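Local coordinates for protein 2-phospho-L-lactate guanylyltransferase (Methanosarcina mazei, PDB 2I5E) that probably joins 2-phospholactate to GTP, releasing diphosphate, as a guanylyltransferase of coenzyme F420 biosynthesis that works as a homodimer, at residues G14-L19 / M95-L100. Sequence-based numbering, arbitrary orientation.
Sequences GAKSRL and MADLPL
K16 and D97 carry this contact alone, through one salt bridge thrown across a gap that keeps their CA atoms 9.6 Å apart. The ammonium K16 NZ donates to D97 OD2 over 2.6 Å, reaching that oxygen on its anti side and 20° out of the carboxylate plane. Both side chains set out towards each other and meet at about a right angle. The lysine chain bends once, at chi2 (-65°), and then runs extended through CD and CE to NZ, which accounts for its reach. D97 holds CG between its own backbone N and carbonyl carbon (chi1 59°), and from there its carboxylate presents OD2 to the lysine.

Carbon contact is slight: K16 CE lies 3.7 Å from D97 CB, alongside the bridge, in keeping with the approach from the anti side. Within 14-19, the bond from L19 N to K16 O, 2.9 Å, closes the short 3-10 turn that follows the lysine.

The two loops follow the neighbouring parallel strands 5-9 and 91-94 of a GT-A-like nucleotidyltransferase fold, so the bridge lies beyond their C-terminal ends, the edge where such enzymes usually bind their nucleotide. PEG close to K16 and Tris near D97, probably from the crystallisation liquor, are consistent with a pocket here.

K16 NZ has a second acidic partner, D173 OD1, and a weak hydrogen bond to I172 O, so the ammonium links three loops. A methionine here would probably leave the D97 and D173 carboxylates without their shared positive charge and break the tie between their loops. D97 also packs against D171 in that third loop.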
ATOM      1  N   GLY A  14      14.828  -7.285 -21.083  1.00 45.56           N
ATOM      2  CA  GLY A  14      15.440  -7.208 -19.752  1.00 47.53           C
ATOM      3  C   GLY A  14      14.569  -6.600 -18.652  1.00 48.25           C
ATOM      4  O   GLY A  14      15.094  -6.092 -17.659  1.00 50.60           O
ATOM      5  N   ALA A  15      13.238  -6.683 -18.789  1.00 49.82           N
ATOM      6  CA  ALA A  15      12.281  -5.698 -18.196  1.00 47.74           C
ATOM      7  C   ALA A  15      12.360  -5.342 -16.721  1.00 48.36           C
ATOM      8  O   ALA A  15      12.150  -4.110 -16.373  1.00 50.49           O
ATOM      9  CB  ALA A  15      10.909  -6.126 -18.507  1.00 48.10           C
ATOM     10  N   LYS A  16      12.582  -6.383 -15.885  1.00 45.57           N
ATOM     11  CA  LYS A  16      12.355  -6.400 -14.396  1.00 43.76           C
ATOM     12  C   LYS A  16      13.493  -7.200 -13.686  1.00 44.25           C
ATOM     13  O   LYS A  16      13.286  -8.200 -13.040  1.00 44.71           O
ATOM     14  CB  LYS A  16      11.002  -7.053 -14.031  1.00 42.08           C
ATOM     15  CG  LYS A  16       9.707  -6.196 -14.240  1.00 40.74           C
ATOM     16  CD  LYS A  16       9.669  -4.974 -13.325  1.00 38.57           C
ATOM     17  CE  LYS A  16       8.395  -4.099 -13.591  1.00 35.50           C
ATOM     18  NZ  LYS A  16       8.459  -3.088 -12.509  1.00 33.76           N
ATOM     19  N   SER A  17      14.708  -6.733 -13.823  1.00 44.33           N
ATOM     20  CA  SER A  17      15.892  -7.411 -13.345  1.00 43.92           C
ATOM     21  C   SER A  17      15.846  -7.726 -11.842  1.00 43.40           C
ATOM     22  O   SER A  17      16.457  -8.702 -11.453  1.00 43.18           O
ATOM     23  CB  SER A  17      17.090  -6.512 -13.630  1.00 43.90           C
ATOM     24  OG  SER A  17      16.979  -5.410 -12.741  1.00 44.03           O
ATOM     25  N   ARG A  18      15.136  -6.968 -10.996  1.00 42.41           N
ATOM     26  CA  ARG A  18      15.109  -7.376  -9.587  1.00 42.97           C
ATOM     27  C   ARG A  18      14.208  -8.594  -9.310  1.00 42.21           C
ATOM     28  O   ARG A  18      14.133  -9.050  -8.184  1.00 41.93           O
ATOM     29  CB  ARG A  18      14.858  -6.264  -8.544  1.00 44.19           C
ATOM     30  CG  ARG A  18      15.367  -4.894  -8.875  1.00 46.38           C
ATOM     31  CD  ARG A  18      15.016  -3.967  -7.750  1.00 51.48           C
ATOM     32  NE  ARG A  18      15.811  -4.242  -6.556  1.00 61.69           N
ATOM     33  CZ  ARG A  18      16.983  -3.628  -6.251  1.00 65.30           C
ATOM     34  NH1 ARG A  18      17.506  -2.698  -7.057  1.00 66.52           N
ATOM     35  NH2 ARG A  18      17.658  -3.938  -5.144  1.00 62.27           N
ATOM     36  N   LEU A  19      13.603  -9.160 -10.338  1.00 41.28           N
ATOM     37  CA  LEU A  19      12.844 -10.385 -10.232  1.00 42.20           C
ATOM     38  C   LEU A  19      13.678 -11.624 -10.440  1.00 43.95           C
ATOM     39  O   LEU A  19      13.244 -12.700 -10.156  1.00 43.49           O
ATOM     40  CB  LEU A  19      11.752 -10.387 -11.277  1.00 43.79           C
ATOM     41  CG  LEU A  19      10.360 -10.170 -10.753  1.00 44.13           C
ATOM     42  CD1 LEU A  19      10.392  -9.611  -9.417  1.00 45.32           C
ATOM     43  CD2 LEU A  19       9.506  -9.359 -11.604  1.00 39.39           C
HETATM   44  N   MSE A  95       2.260   3.495 -15.068  1.00 26.31           N
HETATM   45  CA  MSE A  95       3.217   2.422 -15.222  1.00 24.20           C
HETATM   46  C   MSE A  95       2.596   1.137 -15.693  1.00 25.60           C
HETATM   47  O   MSE A  95       1.483   0.871 -15.369  1.00 22.84           O
HETATM   48  CB  MSE A  95       3.907   2.231 -13.900  1.00 24.95           C
HETATM   49  CG  MSE A  95       4.588   3.638 -13.460  1.00 27.38           C
HETATM   50 SE   MSE A  95       4.987   4.963 -14.956  0.80 44.52          SE
HETATM   51  CE  MSE A  95       6.396   4.051 -14.752  1.00 15.86           C
ATOM     52  N   ALA A  96       3.397   0.261 -16.323  1.00 28.21           N
ATOM     53  CA  ALA A  96       2.872  -0.987 -16.938  1.00 29.63           C
ATOM     54  C   ALA A  96       2.846  -2.165 -15.914  1.00 30.94           C
ATOM     55  O   ALA A  96       2.597  -3.273 -16.317  1.00 28.80           O
ATOM     56  CB  ALA A  96       3.759  -1.334 -18.080  1.00 29.80           C
ATOM     57  N   ASP A  97       3.240  -1.912 -14.635  1.00 27.54           N
ATOM     58  CA  ASP A  97       3.417  -2.924 -13.649  1.00 27.71           C
ATOM     59  C   ASP A  97       2.434  -2.871 -12.494  1.00 28.09           C
ATOM     60  O   ASP A  97       2.790  -3.142 -11.320  1.00 26.30           O
ATOM     61  CB  ASP A  97       4.886  -2.944 -13.149  1.00 30.13           C
ATOM     62  CG  ASP A  97       5.325  -1.650 -12.545  1.00 29.00           C
ATOM     63  OD1 ASP A  97       4.554  -0.686 -12.589  1.00 25.34           O
ATOM     64  OD2 ASP A  97       6.444  -1.614 -11.985  1.00 34.87           O
ATOM     65  N   LEU A  98       1.188  -2.494 -12.834  1.00 25.92           N
ATOM     66  CA  LEU A  98       0.162  -2.259 -11.868  1.00 28.91           C
ATOM     67  C   LEU A  98      -1.012  -3.249 -12.141  1.00 28.82           C
ATOM     68  O   LEU A  98      -2.041  -2.830 -12.569  1.00 26.08           O
ATOM     69  CB  LEU A  98      -0.295  -0.774 -11.981  1.00 27.29           C
ATOM     70  CG  LEU A  98       0.852   0.331 -11.908  1.00 30.38           C
ATOM     71  CD1 LEU A  98       0.287   1.701 -11.945  1.00 24.27           C
ATOM     72  CD2 LEU A  98       1.671   0.250 -10.663  1.00 23.15           C
ATOM     73  N   PRO A  99      -0.827  -4.544 -11.873  1.00 31.27           N
ATOM     74  CA  PRO A  99      -1.883  -5.494 -12.154  1.00 32.96           C
ATOM     75  C   PRO A  99      -3.125  -5.455 -11.208  1.00 34.75           C
ATOM     76  O   PRO A  99      -4.106  -6.161 -11.471  1.00 36.97           O
ATOM     77  CB  PRO A  99      -1.138  -6.828 -12.121  1.00 31.07           C
ATOM     78  CG  PRO A  99      -0.175  -6.620 -10.995  1.00 29.03           C
ATOM     79  CD  PRO A  99       0.362  -5.243 -11.317  1.00 32.01           C
ATOM     80  N   LEU A 100      -3.109  -4.607 -10.174  1.00 34.43           N
ATOM     81  CA  LEU A 100      -4.218  -4.462  -9.197  1.00 32.91           C
ATOM     82  C   LEU A 100      -5.048  -3.210  -9.484  1.00 33.36           C
ATOM     83  O   LEU A 100      -6.008  -2.905  -8.800  1.00 33.90           O
ATOM     84  CB  LEU A 100      -3.652  -4.467  -7.754  1.00 30.62           C
ATOM     85  CG  LEU A 100      -2.859  -5.726  -7.385  1.00 31.53           C
ATOM     86  CD1 LEU A 100      -2.533  -5.740  -5.899  1.00 25.93           C
ATOM     87  CD2 LEU A 100      -3.643  -7.037  -7.788  1.00 30.20           C
TER